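Local coordinates for synaptonemal complex protein 2 (Mus musculus, PDB 5IWZ) that builds the axial and lateral elements of synaptonemal complexes in meiotic prophase and is required for chromosome synapsis, fertility and insertion of SYCP3, at residues Met199-Leu202 against Met203-Gly207; Val213-Tyr216 against Glu217-Val220; Arg228-Glu232 against Lys233-Glu237; Glu254-Asp257 against Cys258-Glu261. All coordinates share one frame; numbering follows the deposited sequence.

Contact 1. Residues Met199-Leu202 against Met203-Gly207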
loop_
_atom_site.group_PDB
_atom_site.type_symbol
_atom_site.label_atom_id
_atom_site.label_comp_id
_atom_site.label_asym_id
_atom_site.label_seq_id
_atom_site.Cartn_x
_atom_site.Cartn_y
_atom_site.Cartn_z
ATOM N N MET A 199 -12.402 -16.779 -5.742
ATOM C CA MET A 199 -12.131 -16.097 -4.481
ATOM C C MET A 199 -11.692 -17.082 -3.408
ATOM O O MET A 199 -10.779 -16.788 -2.624
ATOM C CB MET A 199 -13.365 -15.316 -4.017
ATOM C CG MET A 199 -13.511 -13.942 -4.658
ATOM S SD MET A 199 -11.914 -13.157 -4.988
ATOM C CE MET A 199 -11.463 -12.573 -3.355
ATOM N N LEU A 200 -12.329 -18.256 -3.359
ATOM C CA LEU A 200 -11.974 -19.243 -2.345
ATOM C C LEU A 200 -10.534 -19.704 -2.511
ATOM O O LEU A 200 -9.804 -19.852 -1.524
ATOM C CB LEU A 200 -12.920 -20.433 -2.403
ATOM C CG LEU A 200 -14.274 -20.203 -1.724
ATOM C CD1 LEU A 200 -15.226 -21.314 -2.113
ATOM C CD2 LEU A 200 -14.137 -20.120 -0.204
ATOM N N THR A 201 -10.104 -19.930 -3.753
ATOM C CA THR A 201 -8.702 -20.250 -4.003
ATOM C C THR A 201 -7.785 -19.096 -3.604
ATOM O O THR A 201 -6.758 -19.306 -2.943
ATOM C CB THR A 201 -8.519 -20.625 -5.476
ATOM O OG1 THR A 201 -9.280 -21.797 -5.758
ATOM C CG2 THR A 201 -7.057 -20.881 -5.801
ATOM N N LEU A 202 -8.133 -17.869 -4.008
ATOM C CA LEU A 202 -7.298 -16.718 -3.667
ATOM C C LEU A 202 -7.184 -16.551 -2.158
ATOM O O LEU A 202 -6.087 -16.351 -1.621
ATOM C CB LEU A 202 -7.855 -15.443 -4.303
ATOM C CG LEU A 202 -7.628 -15.341 -5.811
ATOM C CD1 LEU A 202 -8.377 -14.144 -6.395
ATOM C CD2 LEU A 202 -6.137 -15.254 -6.105
ATOM N N MET A 203 -8.315 -16.635 -1.454
ATOM C CA MET A 203 -8.285 -16.461 -0.012
ATOM C C MET A 203 -7.481 -17.551 0.666
ATOM O O MET A 203 -6.833 -17.301 1.687
ATOM C CB MET A 203 -9.698 -16.436 0.537
ATOM C CG MET A 203 -10.419 -15.166 0.226
ATOM S SD MET A 203 -12.070 -15.366 0.880
ATOM C CE MET A 203 -12.020 -14.325 2.315
ATOM N N SER A 204 -7.512 -18.763 0.124
ATOM C CA SER A 204 -6.672 -19.817 0.677
ATOM C C SER A 204 -5.193 -19.498 0.462
ATOM O O SER A 204 -4.368 -19.669 1.375
ATOM C CB SER A 204 -7.046 -21.160 0.048
ATOM O OG SER A 204 -6.467 -22.214 0.783
ATOM N N ASN A 205 -4.839 -19.006 -0.731
ATOM C CA ASN A 205 -3.446 -18.631 -0.967
ATOM C C ASN A 205 -3.052 -17.393 -0.170
ATOM O O ASN A 205 -1.869 -17.216 0.146
ATOM C CB ASN A 205 -3.201 -18.419 -2.456
ATOM C CG ASN A 205 -3.542 -19.655 -3.274
ATOM O OD1 ASN A 205 -3.354 -20.783 -2.819
ATOM N ND2 ASN A 205 -4.062 -19.449 -4.468
ATOM N N MET A 206 -4.015 -16.534 0.164
ATOM C CA MET A 206 -3.715 -15.399 1.026
ATOM C C MET A 206 -3.336 -15.863 2.426
ATOM O O MET A 206 -2.338 -15.398 2.992
ATOM C CB MET A 206 -4.905 -14.447 1.066
ATOM C CG MET A 206 -5.189 -13.810 -0.287
ATOM S SD MET A 206 -6.464 -12.567 -0.161
ATOM C CE MET A 206 -5.407 -11.115 0.038
ATOM N N GLY A 207 -4.114 -16.799 2.989
ATOM C CA GLY A 207 -3.753 -17.381 4.278
ATOM C C GLY A 207 -2.353 -17.966 4.284
ATOM O O GLY A 207 -1.553 -17.681 5.178
#
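T201 and N205, one turn apart on helix 197-212, run alongside each other in the same direction. The methyl CG2 of T201 lies 3.6 Å from the amide nitrogen ND2 of N205. This amide also passes 3.1 Å (ND2) from the carbonyl oxygen of T201, but at an angle too poor for a hydrogen bond; the T201 oxygen takes the backbone N of N205 at 2.9 Å. With CG beside the backbone N (chi1 -58°), N205 lays its amide back along the helix toward T201. Shortening this side chain to an alanine would keep the backbone bond but is likely to leave the T201 methyl without its neighbour and the T201 carbonyl less covered. Flanking helical bonds of the same spacing fix the frame: M203 N donates to M199 O at 2.7 Å in a nearly straight line (168°), and M206 N reaches L202 O. Both methionines also press CG against the carbonyl they have just bonded, that of M206 coming within 3.0 Å of L202 O. Farther out, M203 packs on L226, M229 and W242, while M206 faces C159 and I163 on one neighbouring helix and I222 and L226 on another. The chemistry is thus two-sided: the thioether chains of M203 and M206 pack apolar bulk between helices, whereas T201, its hydroxyl tied weakly to Q197 O, is exposed, and N205 beside it also touches I163.

Contact 2. Residues Val213-Tyr216 against Glu217-Val220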
loop_
_atom_site.group_PDB
_atom_site.type_symbol
_atom_site.label_atom_id
_atom_site.label_comp_id
_atom_site.label_asym_id
_atom_site.label_seq_id
_atom_site.Cartn_x
_atom_site.Cartn_y
_atom_site.Cartn_z
ATOM N N VAL A 213 5.155 -13.939 3.959
ATOM C CA VAL A 213 5.285 -12.663 3.273
ATOM C C VAL A 213 6.417 -11.825 3.874
ATOM O O VAL A 213 7.018 -10.992 3.177
ATOM C CB VAL A 213 3.933 -11.932 3.295
ATOM C CG1 VAL A 213 3.508 -11.640 4.738
ATOM C CG2 VAL A 213 4.001 -10.667 2.478
ATOM N N GLY A 214 6.738 -12.025 5.157
ATOM C CA GLY A 214 7.891 -11.360 5.736
ATOM C C GLY A 214 7.768 -9.863 5.885
ATOM O O GLY A 214 8.773 -9.147 5.758
ATOM N N ASP A 215 6.560 -9.371 6.153
ATOM C CA ASP A 215 6.302 -7.954 6.384
ATOM C C ASP A 215 5.085 -7.854 7.292
ATOM O O ASP A 215 4.007 -8.327 6.922
ATOM C CB ASP A 215 6.042 -7.199 5.073
ATOM C CG ASP A 215 5.852 -5.704 5.303
ATOM O OD1 ASP A 215 6.887 -5.004 5.433
ATOM O OD2 ASP A 215 4.685 -5.239 5.397
ATOM N N TYR A 216 5.251 -7.254 8.475
ATOM C CA TYR A 216 4.156 -7.230 9.442
ATOM C C TYR A 216 2.950 -6.453 8.909
ATOM O O TYR A 216 1.797 -6.863 9.114
ATOM C CB TYR A 216 4.637 -6.643 10.771
ATOM C CG TYR A 216 3.559 -6.722 11.809
ATOM C CD1 TYR A 216 2.706 -5.662 12.029
ATOM C CD2 TYR A 216 3.328 -7.904 12.498
ATOM C CE1 TYR A 216 1.703 -5.756 12.957
ATOM C CE2 TYR A 216 2.315 -8.010 13.393
ATOM C CZ TYR A 216 1.501 -6.933 13.609
ATOM O OH TYR A 216 0.491 -7.003 14.505
ATOM N N GLU A 217 3.188 -5.329 8.229
ATOM C CA GLU A 217 2.070 -4.537 7.707
ATOM C C GLU A 217 1.243 -5.333 6.696
ATOM O O GLU A 217 0.008 -5.272 6.697
ATOM C CB GLU A 217 2.584 -3.245 7.059
ATOM C CG GLU A 217 1.477 -2.476 6.297
ATOM C CD GLU A 217 1.925 -1.104 5.762
ATOM O OE1 GLU A 217 2.905 -0.527 6.275
ATOM O OE2 GLU A 217 1.271 -0.583 4.833
ATOM N N LEU A 218 1.904 -6.086 5.827
ATOM C CA LEU A 218 1.168 -6.921 4.892
ATOM C C LEU A 218 0.450 -8.056 5.615
ATOM O O LEU A 218 -0.668 -8.421 5.233
ATOM C CB LEU A 218 2.113 -7.454 3.817
ATOM C CG LEU A 218 2.552 -6.442 2.761
ATOM C CD1 LEU A 218 3.619 -7.076 1.908
ATOM C CD2 LEU A 218 1.353 -5.971 1.856
ATOM N N GLN A 219 1.059 -8.613 6.673
ATOM C CA GLN A 219 0.388 -9.660 7.441
ATOM C C GLN A 219 -0.935 -9.155 8.004
ATOM O O GLN A 219 -1.964 -9.840 7.918
ATOM C CB GLN A 219 1.281 -10.169 8.581
ATOM C CG GLN A 219 2.403 -11.131 8.179
ATOM C CD GLN A 219 3.157 -11.703 9.395
ATOM O OE1 GLN A 219 3.544 -10.968 10.294
ATOM N NE2 GLN A 219 3.342 -13.026 9.421
ATOM N N VAL A 220 -0.929 -7.952 8.581
ATOM C CA VAL A 220 -2.151 -7.405 9.166
ATOM C C VAL A 220 -3.186 -7.138 8.084
ATOM O O VAL A 220 -4.364 -7.474 8.237
ATOM C CB VAL A 220 -1.859 -6.122 9.968
ATOM C CG1 VAL A 220 -3.164 -5.577 10.579
ATOM C CG2 VAL A 220 -0.811 -6.364 11.028
#
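E217, second residue of helix 216-229, lies against the carboxylate of D215, its CB 3.3 Å from D215 OD2, and its side chain also touches Q173. L218 follows with the defining bond: its backbone N donates to D215 OD2 at 2.9 Å (153°), meeting the lone pair that faces away from OD1. Holding CG anti to the backbone N (chi1 -177°), D215 swings its carboxylate over the first turn, where S315 OG on OD1 and Q173 NE2 on OD2 grip it too. The leucine side chain meets V213 as well, CD1 lying 3.7 Å from the valine CG2. Replacing D215 with an alanine would probably leave the L218 N-H without its cap and deprive S315 and Q173 of their carboxylate partner. Q219 next bonds through its N to D215 O at 3.0 Å and slides CG past V213 CG1. Its amide stands almost at right angles to the Y216 ring, while NE2 is taken up by N272 and the carbonyl of I210. V220 completes the turn, its N bonded to Y216 O and its CG2 pushed tightly against Y216 CE1 at 3.2 Å; R265 adds a cation-pi contact to the same ring. A glycine with positive phi (G214, 68°), then an aspartate N-cap, make a sharp helix-to-helix turn, here docked against strand 308-312 of the Spt16M-like domain.

Contact 3. Residues Arg228-Glu232 against Lys233-Glu237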
loop_
_atom_site.group_PDB
_atom_site.type_symbol
_atom_site.label_atom_id
_atom_site.label_comp_id
_atom_site.label_asym_id
_atom_site.label_seq_id
_atom_site.Cartn_x
_atom_site.Cartn_y
_atom_site.Cartn_z
ATOM N N ARG A 228 -12.617 -9.101 6.860
ATOM C CA ARG A 228 -13.673 -8.277 6.280
ATOM C C ARG A 228 -14.526 -9.070 5.296
ATOM O O ARG A 228 -15.724 -8.798 5.161
ATOM C CB ARG A 228 -13.084 -7.057 5.569
ATOM C CG ARG A 228 -12.285 -6.108 6.447
ATOM C CD ARG A 228 -11.936 -4.805 5.707
ATOM N NE ARG A 228 -12.865 -3.782 6.151
ATOM C CZ ARG A 228 -12.579 -2.847 7.039
ATOM N NH1 ARG A 228 -11.357 -2.757 7.547
ATOM N NH2 ARG A 228 -13.520 -1.988 7.398
ATOM N N MET A 229 -13.941 -10.048 4.608
ATOM C CA MET A 229 -14.658 -10.825 3.600
ATOM C C MET A 229 -15.283 -12.110 4.140
ATOM O O MET A 229 -15.956 -12.809 3.372
ATOM C CB MET A 229 -13.729 -11.174 2.425
ATOM C CG MET A 229 -13.188 -9.949 1.685
ATOM S SD MET A 229 -12.402 -10.341 0.105
ATOM C CE MET A 229 -10.990 -11.302 0.665
ATOM N N THR A 230 -15.084 -12.449 5.418
ATOM C CA THR A 230 -15.656 -13.671 5.974
ATOM C C THR A 230 -16.163 -13.439 7.392
ATOM O O THR A 230 -15.533 -12.734 8.190
ATOM C CB THR A 230 -14.646 -14.839 5.990
ATOM O OG1 THR A 230 -13.428 -14.444 6.634
ATOM C CG2 THR A 230 -14.345 -15.315 4.590
ATOM N N THR A 231 -17.293 -14.065 7.706
ATOM C CA THR A 231 -17.898 -13.896 9.015
ATOM C C THR A 231 -17.063 -14.604 10.073
ATOM O O THR A 231 -16.348 -15.572 9.789
ATOM C CB THR A 231 -19.323 -14.454 9.027
ATOM O OG1 THR A 231 -19.269 -15.866 9.244
ATOM C CG2 THR A 231 -20.004 -14.194 7.690
ATOM N N GLU A 232 -17.158 -14.107 11.306
ATOM C CA GLU A 232 -16.517 -14.797 12.420
ATOM C C GLU A 232 -16.961 -16.262 12.493
ATOM O O GLU A 232 -16.143 -17.152 12.756
ATOM C CB GLU A 232 -16.808 -14.053 13.723
ATOM C CG GLU A 232 -15.800 -14.325 14.830
ATOM C CD GLU A 232 -15.832 -13.278 15.945
ATOM O OE1 GLU A 232 -15.414 -13.605 17.082
ATOM O OE2 GLU A 232 -16.259 -12.131 15.682
ATOM N N LYS A 233 -18.235 -16.542 12.209
ATOM C CA LYS A 233 -18.697 -17.931 12.243
ATOM C C LYS A 233 -18.018 -18.764 11.153
ATOM O O LYS A 233 -17.495 -19.854 11.425
ATOM C CB LYS A 233 -20.225 -17.986 12.114
ATOM C CG LYS A 233 -20.849 -19.313 12.570
ATOM C CD LYS A 233 -22.311 -19.157 12.983
ATOM C CE LYS A 233 -23.262 -19.196 11.789
ATOM N NZ LYS A 233 -23.317 -20.538 11.140
ATOM N N ARG A 234 -17.994 -18.251 9.920
ATOM C CA ARG A 234 -17.379 -18.980 8.807
ATOM C C ARG A 234 -15.915 -19.302 9.087
ATOM O O ARG A 234 -15.439 -20.403 8.770
ATOM C CB ARG A 234 -17.493 -18.170 7.512
ATOM C CG ARG A 234 -18.886 -18.106 6.912
ATOM C CD ARG A 234 -19.357 -19.482 6.441
ATOM N NE ARG A 234 -18.538 -20.001 5.349
ATOM C CZ ARG A 234 -18.695 -21.203 4.801
ATOM N NH1 ARG A 234 -19.640 -22.018 5.248
ATOM N NH2 ARG A 234 -17.907 -21.593 3.804
ATOM N N ARG A 235 -15.187 -18.353 9.684
ATOM C CA ARG A 235 -13.775 -18.556 9.971
ATOM C C ARG A 235 -13.534 -19.734 10.907
ATOM O O ARG A 235 -12.408 -20.247 10.954
ATOM C CB ARG A 235 -13.170 -17.273 10.554
ATOM C CG ARG A 235 -13.302 -16.068 9.620
ATOM C CD ARG A 235 -12.270 -14.976 9.869
ATOM N NE ARG A 235 -12.362 -14.394 11.208
ATOM C CZ ARG A 235 -13.174 -13.393 11.540
ATOM N NH1 ARG A 235 -13.983 -12.854 10.631
ATOM N NH2 ARG A 235 -13.166 -12.924 12.780
ATOM N N GLN A 236 -14.564 -20.188 11.638
ATOM C CA GLN A 236 -14.390 -21.355 12.498
ATOM C C GLN A 236 -14.106 -22.610 11.686
ATOM O O GLN A 236 -13.460 -23.541 12.184
ATOM C CB GLN A 236 -15.621 -21.557 13.384
ATOM C CG GLN A 236 -15.805 -20.475 14.431
ATOM C CD GLN A 236 -14.549 -20.265 15.258
ATOM O OE1 GLN A 236 -14.051 -21.194 15.897
ATOM N NE2 GLN A 236 -14.018 -19.042 15.234
ATOM N N GLU A 237 -14.593 -22.668 10.450
ATOM C CA GLU A 237 -14.297 -23.765 9.536
ATOM C C GLU A 237 -13.156 -23.437 8.588
ATOM O O GLU A 237 -12.312 -24.303 8.320
ATOM C CB GLU A 237 -15.533 -24.129 8.710
ATOM C CG GLU A 237 -15.288 -25.268 7.733
ATOM C CD GLU A 237 -16.570 -25.799 7.101
ATOM O OE1 GLU A 237 -16.483 -26.480 6.056
ATOM O OE2 GLU A 237 -17.663 -25.542 7.648
#
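E232 and R235 meet flat group against backbone, the arginine folding back over the first turn of helix 232-242. Its guanidinium presents one face to E232 CA, which stands 3.5 Å above the plane and toward the rim, while NH2 lies 3.6 Å from E232 CG. At the guanidinium edge, in its plane, NH1 reaches T230 O at 2.9 Å, a weak bond bent to 124°. The bend at chi3 (-62°) turns the group back to that carbonyl. Between the two charged ends, E232 OE2 and R235 NH2 stay 4.3 Å apart, beyond a salt bridge; each is engaged elsewhere, NH2 with D257 OD1 and I255 O, OE2 with the backbone N of D257. T231 supplies the N-cap. Its OG1 accepts from R234 N at 2.8 Å and nearly straight (171°), and its carbonyl oxygen takes R235 N at 3.0 Å, so one threonine binds two successive amides. The aliphatic part of R235 rests here too, CG coming 3.1 Å from T231 O. The arginine thus bonds a carboxylate and two carbonyls, which would be expected to fix the guanidinium rotation; its buried charge is probably balanced by D257, with E232 nearby adding negative potential.

Contact 4. Residues Glu254-Asp257 against Cys258-Glu261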
loop_
_atom_site.group_PDB
_atom_site.type_symbol
_atom_site.label_atom_id
_atom_site.label_comp_id
_atom_site.label_asym_id
_atom_site.label_seq_id
_atom_site.Cartn_x
_atom_site.Cartn_y
_atom_site.Cartn_z
ATOM N N GLU A 254 -9.695 -17.562 16.833
ATOM C CA GLU A 254 -9.982 -16.763 18.021
ATOM C C GLU A 254 -10.026 -15.262 17.754
ATOM O O GLU A 254 -10.395 -14.502 18.655
ATOM C CB GLU A 254 -8.946 -17.043 19.126
ATOM C CG GLU A 254 -8.930 -18.477 19.603
ATOM C CD GLU A 254 -10.203 -18.852 20.324
ATOM O OE1 GLU A 254 -10.543 -20.045 20.352
ATOM O OE2 GLU A 254 -10.889 -17.971 20.880
ATOM N N ILE A 255 -9.680 -14.813 16.550
ATOM C CA ILE A 255 -9.729 -13.383 16.260
ATOM C C ILE A 255 -11.184 -12.926 16.266
ATOM O O ILE A 255 -12.009 -13.416 15.482
ATOM C CB ILE A 255 -9.047 -13.061 14.925
ATOM C CG1 ILE A 255 -7.586 -13.521 14.932
ATOM C CG2 ILE A 255 -9.151 -11.576 14.622
ATOM C CD1 ILE A 255 -6.907 -13.320 13.581
ATOM N N LYS A 256 -11.499 -11.990 17.159
ATOM C CA LYS A 256 -12.836 -11.421 17.284
ATOM C C LYS A 256 -12.877 -10.098 16.533
ATOM O O LYS A 256 -11.981 -9.262 16.696
ATOM C CB LYS A 256 -13.205 -11.206 18.757
ATOM C CG LYS A 256 -12.953 -12.419 19.650
ATOM C CD LYS A 256 -13.255 -12.129 21.125
ATOM C CE LYS A 256 -12.326 -11.060 21.696
ATOM N NZ LYS A 256 -10.926 -11.551 21.861
ATOM N N ASP A 257 -13.910 -9.916 15.702
ATOM C CA ASP A 257 -14.026 -8.684 14.925
ATOM C C ASP A 257 -14.020 -7.453 15.832
ATOM O O ASP A 257 -13.459 -6.412 15.474
ATOM C CB ASP A 257 -15.297 -8.709 14.065
ATOM C CG ASP A 257 -15.214 -9.686 12.879
ATOM O OD1 ASP A 257 -14.310 -10.545 12.842
ATOM O OD2 ASP A 257 -16.081 -9.605 11.976
ATOM N N CYS A 258 -14.615 -7.560 17.023
ATOM C CA CYS A 258 -14.839 -6.384 17.856
ATOM C C CYS A 258 -13.579 -5.900 18.571
ATOM O O CYS A 258 -13.540 -4.744 19.011
ATOM C CB CYS A 258 -15.947 -6.664 18.875
ATOM S SG CYS A 258 -15.563 -7.957 20.064
ATOM N N GLU A 259 -12.557 -6.743 18.702
ATOM C CA GLU A 259 -11.247 -6.326 19.193
ATOM C C GLU A 259 -10.168 -6.613 18.153
ATOM O O GLU A 259 -9.078 -7.095 18.479
ATOM C CB GLU A 259 -10.911 -7.015 20.511
ATOM C CG GLU A 259 -11.981 -6.858 21.574
ATOM C CD GLU A 259 -11.526 -7.363 22.923
ATOM O OE1 GLU A 259 -11.787 -6.671 23.928
ATOM O OE2 GLU A 259 -10.899 -8.446 22.975
ATOM N N PHE A 260 -10.462 -6.307 16.883
ATOM C CA PHE A 260 -9.648 -6.833 15.792
ATOM C C PHE A 260 -8.190 -6.415 15.924
ATOM O O PHE A 260 -7.289 -7.262 15.857
ATOM C CB PHE A 260 -10.188 -6.392 14.431
ATOM C CG PHE A 260 -9.309 -6.828 13.297
ATOM C CD1 PHE A 260 -9.442 -8.101 12.761
ATOM C CD2 PHE A 260 -8.311 -5.995 12.816
ATOM C CE1 PHE A 260 -8.610 -8.522 11.757
ATOM C CE2 PHE A 260 -7.479 -6.407 11.813
ATOM C CZ PHE A 260 -7.622 -7.677 11.283
ATOM N N GLU A 261 -7.943 -5.109 16.106
ATOM C CA GLU A 261 -6.585 -4.573 16.034
ATOM C C GLU A 261 -5.651 -5.235 17.046
ATOM O O GLU A 261 -4.500 -5.564 16.721
ATOM C CB GLU A 261 -6.607 -3.059 16.248
ATOM C CG GLU A 261 -7.355 -2.277 15.181
ATOM C CD GLU A 261 -6.652 -2.298 13.828
ATOM O OE1 GLU A 261 -7.143 -2.991 12.907
ATOM O OE2 GLU A 261 -5.607 -1.622 13.685
#
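K256 and D257 carry the chain into helix 260-274 through a short 3-10 turn, D257 and C258 being its residues. The backbone N of E259 turns back to K256 O at 3.3 Å, meeting it well above the carbonyl plane, 60° out of it, rather than on a lone pair. One residue on, F260 N makes a weak bond to D257 O, also 3.3 Å long and bent to 126°. A CA-H of F260 adds a contact to the K256 oxygen, its CA 3.5 Å away. Side chains then join the two segments further. K256 and E259 lie alongside each other, pointing the same way. The stronger partner of K256 NZ is D263, one turn into the helix; within the turn itself NZ forms a salt bridge to E259 OE2 at 3.3 Å. The lysine bends at chi3 (-64°) and again at chi4, which also sets CE 3.2 Å from that carboxylate oxygen. On the inner side I255 lays its CG2 obliquely against the ring of F260, 4.0 Å from CD1. This pair continues into the interior, I255 on V223 and the phenylalanine on V223, E224 and C227 of helix 216-229. F260 CB, meanwhile, lies 3.4 Å from D257 O. With E259 as N-cap residue, this is a helix-to-helix connection of the alpha-helical array: an extended run, then a 3-10 turn, then a helix start, salt-bridged outside and packed on apolar side chains within.

In the fold
This chain is the N-terminal part of a longer protein, and its four contacts follow in numerical order through four of the five successive helices from 197-212 to 260-274, which precede the Spt16M-like domain. Contact 1 lies within one helix; contacts 2, 3 and 4 are the turns that begin helices 216-229, 232-242 and 260-274. Contact 1 packs directly on contact 3, centres 13 Å apart, where M203 CE touches T230 and M229. Contacts 3 and 4, 11 Å between centres, are joined by the R235 salt bridge to D257. Contact 2 sits nearest the chain's centre, 16 to 20 Å from the others between centres. The turns are thus placed where successive helices meet and, at contact 2, where they meet that domain.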